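Local atomic coordinates of RNase NGR3 (Nicotiana glutinosa, PDB entry 1VD3), a protein that probably cleaves single-stranded RNA as a ribonuclease of the T2 family, and binds uridine 2'-phosphate in its active-site cleft. Residues S67-L72 against L107-Y112. Residues are numbered along the deposited sequence; the frame is centred on the assembly and turned at random.
Sequences SEISDL and LGERAY
Glu109, in the first turn of helix 109-123, meets Glu68 and Ile69 with its side chain. Its carboxylate lies stacked against that of Glu68, the two planes 9° apart and Glu68 OE2 4.1 Å from Glu109 OE1, so two like charges come close without touching. The Asp65 N-H on Glu109 OE1 and a water on Glu68 OE1, which also rests 3.5 Å from Glu109 CB, probably offset part of the repulsion, although Asp65 OD2 adds another negative charge near Glu68 OE2. That water accepts from Arg110 N at 2.9 Å, linking Glu68 to a backbone N-H of the helix's first turn. Ile69 CG2 approaches Glu109 OE2 and, at 4.0 Å, Arg110 CA; Ile69 also packs on Phe113 one turn further along.

Arg110 gives 120 Å² of the 340 Å² buried in all, the larger part of its own segment's share. Its chain is extended from CG to NE, with CG anti to the backbone N (chi1 -172°), and passes Glu68 O before ending at Asp71. The grip is end-on: NH1 donates to Asp71 OD1 at 2.7 Å and NH2 to Asp71 OD2 at 2.9 Å, each on a syn lone pair, with carboxylate and guanidinium nearly coplanar. NH1 gives its other N-H to Glu68 O (3.1 Å, N-H...O 157°), again in the guanidinium plane though tilted from the carbonyl plane. Leu72 CD1 lies over one face, toward the rim. A methionine in place of Arg110 would probably leave Asp71 without its charge partner and Glu68 O without this donor, weakening the hold on the loop.

Three in-plane hydrogen bonds thus fix the guanidinium's rotation: a bidentate Asp-Arg salt bridge, with a third bond to a backbone carbonyl, ties the loop preceding helix 73-79 to the beginning of helix 109-123, the Ile69 side chain about 10 Å from that of Glu97, a predicted active-site residue.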
ATOM      1  N   SER A  67       7.626   0.669  21.473  1.00 29.18           N
ATOM      2  CA  SER A  67       7.803   1.871  22.270  1.00 29.44           C
ATOM      3  C   SER A  67       8.238   3.052  21.409  1.00 29.44           C
ATOM      4  O   SER A  67       7.873   4.193  21.682  1.00 29.53           O
ATOM      5  CB  SER A  67       8.835   1.635  23.380  1.00 31.47           C
ATOM      6  OG  SER A  67      10.132   1.408  22.851  1.00 33.46           O
ATOM      7  N   GLU A  68       9.008   2.776  20.361  1.00 25.12           N
ATOM      8  CA  GLU A  68       9.494   3.835  19.482  1.00 25.11           C
ATOM      9  C   GLU A  68       8.424   4.473  18.605  1.00 22.82           C
ATOM     10  O   GLU A  68       8.612   5.577  18.092  1.00 19.72           O
ATOM     11  CB  GLU A  68      10.620   3.301  18.597  1.00 26.67           C
ATOM     12  CG  GLU A  68      11.891   2.980  19.355  1.00 33.69           C
ATOM     13  CD  GLU A  68      12.933   2.310  18.485  1.00 33.28           C
ATOM     14  OE1 GLU A  68      13.208   2.823  17.381  1.00 38.78           O
ATOM     15  OE2 GLU A  68      13.481   1.275  18.909  1.00 36.40           O
ATOM     16  N   ILE A  69       7.304   3.779  18.422  1.00 21.66           N
ATOM     17  CA  ILE A  69       6.222   4.298  17.593  1.00 20.96           C
ATOM     18  C   ILE A  69       4.903   4.311  18.362  1.00 22.56           C
ATOM     19  O   ILE A  69       3.830   4.404  17.771  1.00 19.44           O
ATOM     20  CB  ILE A  69       6.050   3.451  16.311  1.00 19.75           C
ATOM     21  CG1 ILE A  69       5.787   1.990  16.683  1.00 19.42           C
ATOM     22  CG2 ILE A  69       7.298   3.560  15.441  1.00 22.19           C
ATOM     23  CD1 ILE A  69       5.458   1.101  15.490  1.00 23.00           C
ATOM     24  N   SER A  70       5.008   4.240  19.686  1.00 23.32           N
ATOM     25  CA  SER A  70       3.856   4.223  20.582  1.00 26.00           C
ATOM     26  C   SER A  70       2.739   5.197  20.218  1.00 23.28           C
ATOM     27  O   SER A  70       1.569   4.818  20.151  1.00 24.30           O
ATOM     28  CB  SER A  70       4.316   4.520  22.012  1.00 27.20           C
ATOM     29  OG  SER A  70       5.345   3.636  22.404  1.00 38.68           O
ATOM     30  N   ASP A  71       3.106   6.453  19.999  1.00 21.43           N
ATOM     31  CA  ASP A  71       2.143   7.499  19.675  1.00 20.79           C
ATOM     32  C   ASP A  71       1.592   7.451  18.252  1.00 19.71           C
ATOM     33  O   ASP A  71       0.670   8.192  17.916  1.00 19.77           O
ATOM     34  CB  ASP A  71       2.772   8.868  19.946  1.00 23.81           C
ATOM     35  CG  ASP A  71       4.016   9.114  19.114  1.00 23.40           C
ATOM     36  OD1 ASP A  71       4.833   8.180  18.965  1.00 23.99           O
ATOM     37  OD2 ASP A  71       4.179  10.246  18.620  1.00 23.24           O
ATOM     38  N   LEU A  72       2.154   6.579  17.421  1.00 20.16           N
ATOM     39  CA  LEU A  72       1.705   6.440  16.039  1.00 18.20           C
ATOM     40  C   LEU A  72       0.787   5.226  15.870  1.00 18.07           C
ATOM     41  O   LEU A  72       0.106   5.091  14.850  1.00 17.90           O
ATOM     42  CB  LEU A  72       2.917   6.285  15.109  1.00 17.73           C
ATOM     43  CG  LEU A  72       3.968   7.401  15.131  1.00 18.35           C
ATOM     44  CD1 LEU A  72       5.071   7.069  14.138  1.00 18.21           C
ATOM     45  CD2 LEU A  72       3.326   8.737  14.784  1.00 18.26           C
ATOM     46  N   LEU A 107      16.530   3.444   7.103  1.00 14.24           N
ATOM     47  CA  LEU A 107      15.766   4.350   7.955  1.00 13.97           C
ATOM     48  C   LEU A 107      15.635   3.797   9.366  1.00 16.50           C
ATOM     49  O   LEU A 107      15.590   2.582   9.561  1.00 15.17           O
ATOM     50  CB  LEU A 107      14.355   4.547   7.398  1.00 11.31           C
ATOM     51  CG  LEU A 107      14.181   5.208   6.030  1.00 14.99           C
ATOM     52  CD1 LEU A 107      12.706   5.197   5.654  1.00 15.08           C
ATOM     53  CD2 LEU A 107      14.713   6.636   6.073  1.00 16.27           C
ATOM     54  N   GLY A 108      15.572   4.699  10.342  1.00 16.07           N
ATOM     55  CA  GLY A 108      15.392   4.287  11.719  1.00 16.91           C
ATOM     56  C   GLY A 108      13.967   3.780  11.793  1.00 17.64           C
ATOM     57  O   GLY A 108      13.166   4.085  10.907  1.00 16.80           O
ATOM     58  N   GLU A 109      13.633   3.019  12.828  1.00 16.02           N
ATOM     59  CA  GLU A 109      12.287   2.473  12.931  1.00 17.43           C
ATOM     60  C   GLU A 109      11.174   3.519  12.871  1.00 15.54           C
ATOM     61  O   GLU A 109      10.218   3.376  12.106  1.00 13.35           O
ATOM     62  CB  GLU A 109      12.142   1.649  14.211  1.00 21.47           C
ATOM     63  CG  GLU A 109      10.809   0.937  14.304  1.00 26.40           C
ATOM     64  CD  GLU A 109      10.610   0.230  15.628  1.00 28.63           C
ATOM     65  OE1 GLU A 109      11.388  -0.697  15.933  1.00 30.80           O
ATOM     66  OE2 GLU A 109       9.670   0.608  16.359  1.00 30.21           O
ATOM     67  N   ARG A 110      11.280   4.574  13.668  1.00 14.10           N
ATOM     68  CA  ARG A 110      10.232   5.585  13.652  1.00 14.17           C
ATOM     69  C   ARG A 110      10.165   6.325  12.314  1.00 15.07           C
ATOM     70  O   ARG A 110       9.079   6.657  11.833  1.00 12.27           O
ATOM     71  CB  ARG A 110      10.432   6.582  14.798  1.00 17.43           C
ATOM     72  CG  ARG A 110       9.268   7.538  14.959  1.00 18.17           C
ATOM     73  CD  ARG A 110       9.494   8.526  16.098  1.00 17.26           C
ATOM     74  NE  ARG A 110       8.411   9.503  16.153  1.00 18.62           N
ATOM     75  CZ  ARG A 110       7.263   9.328  16.801  1.00 15.51           C
ATOM     76  NH1 ARG A 110       7.028   8.205  17.475  1.00 17.72           N
ATOM     77  NH2 ARG A 110       6.339  10.278  16.760  1.00 17.85           N
ATOM     78  N   ALA A 111      11.324   6.569  11.709  1.00 14.28           N
ATOM     79  CA  ALA A 111      11.386   7.277  10.434  1.00 13.18           C
ATOM     80  C   ALA A 111      10.721   6.452   9.345  1.00 14.57           C
ATOM     81  O   ALA A 111      10.064   6.997   8.456  1.00 12.97           O
ATOM     82  CB  ALA A 111      12.842   7.560  10.057  1.00 15.32           C
ATOM     83  N   TYR A 112      10.903   5.136   9.422  1.00 12.69           N
ATOM     84  CA  TYR A 112      10.320   4.213   8.451  1.00 14.24           C
ATOM     85  C   TYR A 112       8.796   4.276   8.494  1.00 14.82           C
ATOM     86  O   TYR A 112       8.132   4.431   7.470  1.00 11.00           O
ATOM     87  CB  TYR A 112      10.776   2.776   8.749  1.00 14.46           C
ATOM     88  CG  TYR A 112      10.206   1.738   7.802  1.00 14.20           C
ATOM     89  CD1 TYR A 112      10.674   1.624   6.490  1.00 13.97           C
ATOM     90  CD2 TYR A 112       9.184   0.889   8.213  1.00 13.98           C
ATOM     91  CE1 TYR A 112      10.131   0.686   5.611  1.00 16.70           C
ATOM     92  CE2 TYR A 112       8.633  -0.049   7.347  1.00 14.06           C
ATOM     93  CZ  TYR A 112       9.108  -0.143   6.046  1.00 14.82           C
ATOM     94  OH  TYR A 112       8.546  -1.054   5.189  1.00 16.20           O
TER
HETATM   95  O   HOH W   1      13.401   5.210  15.514  1.00 19.84           O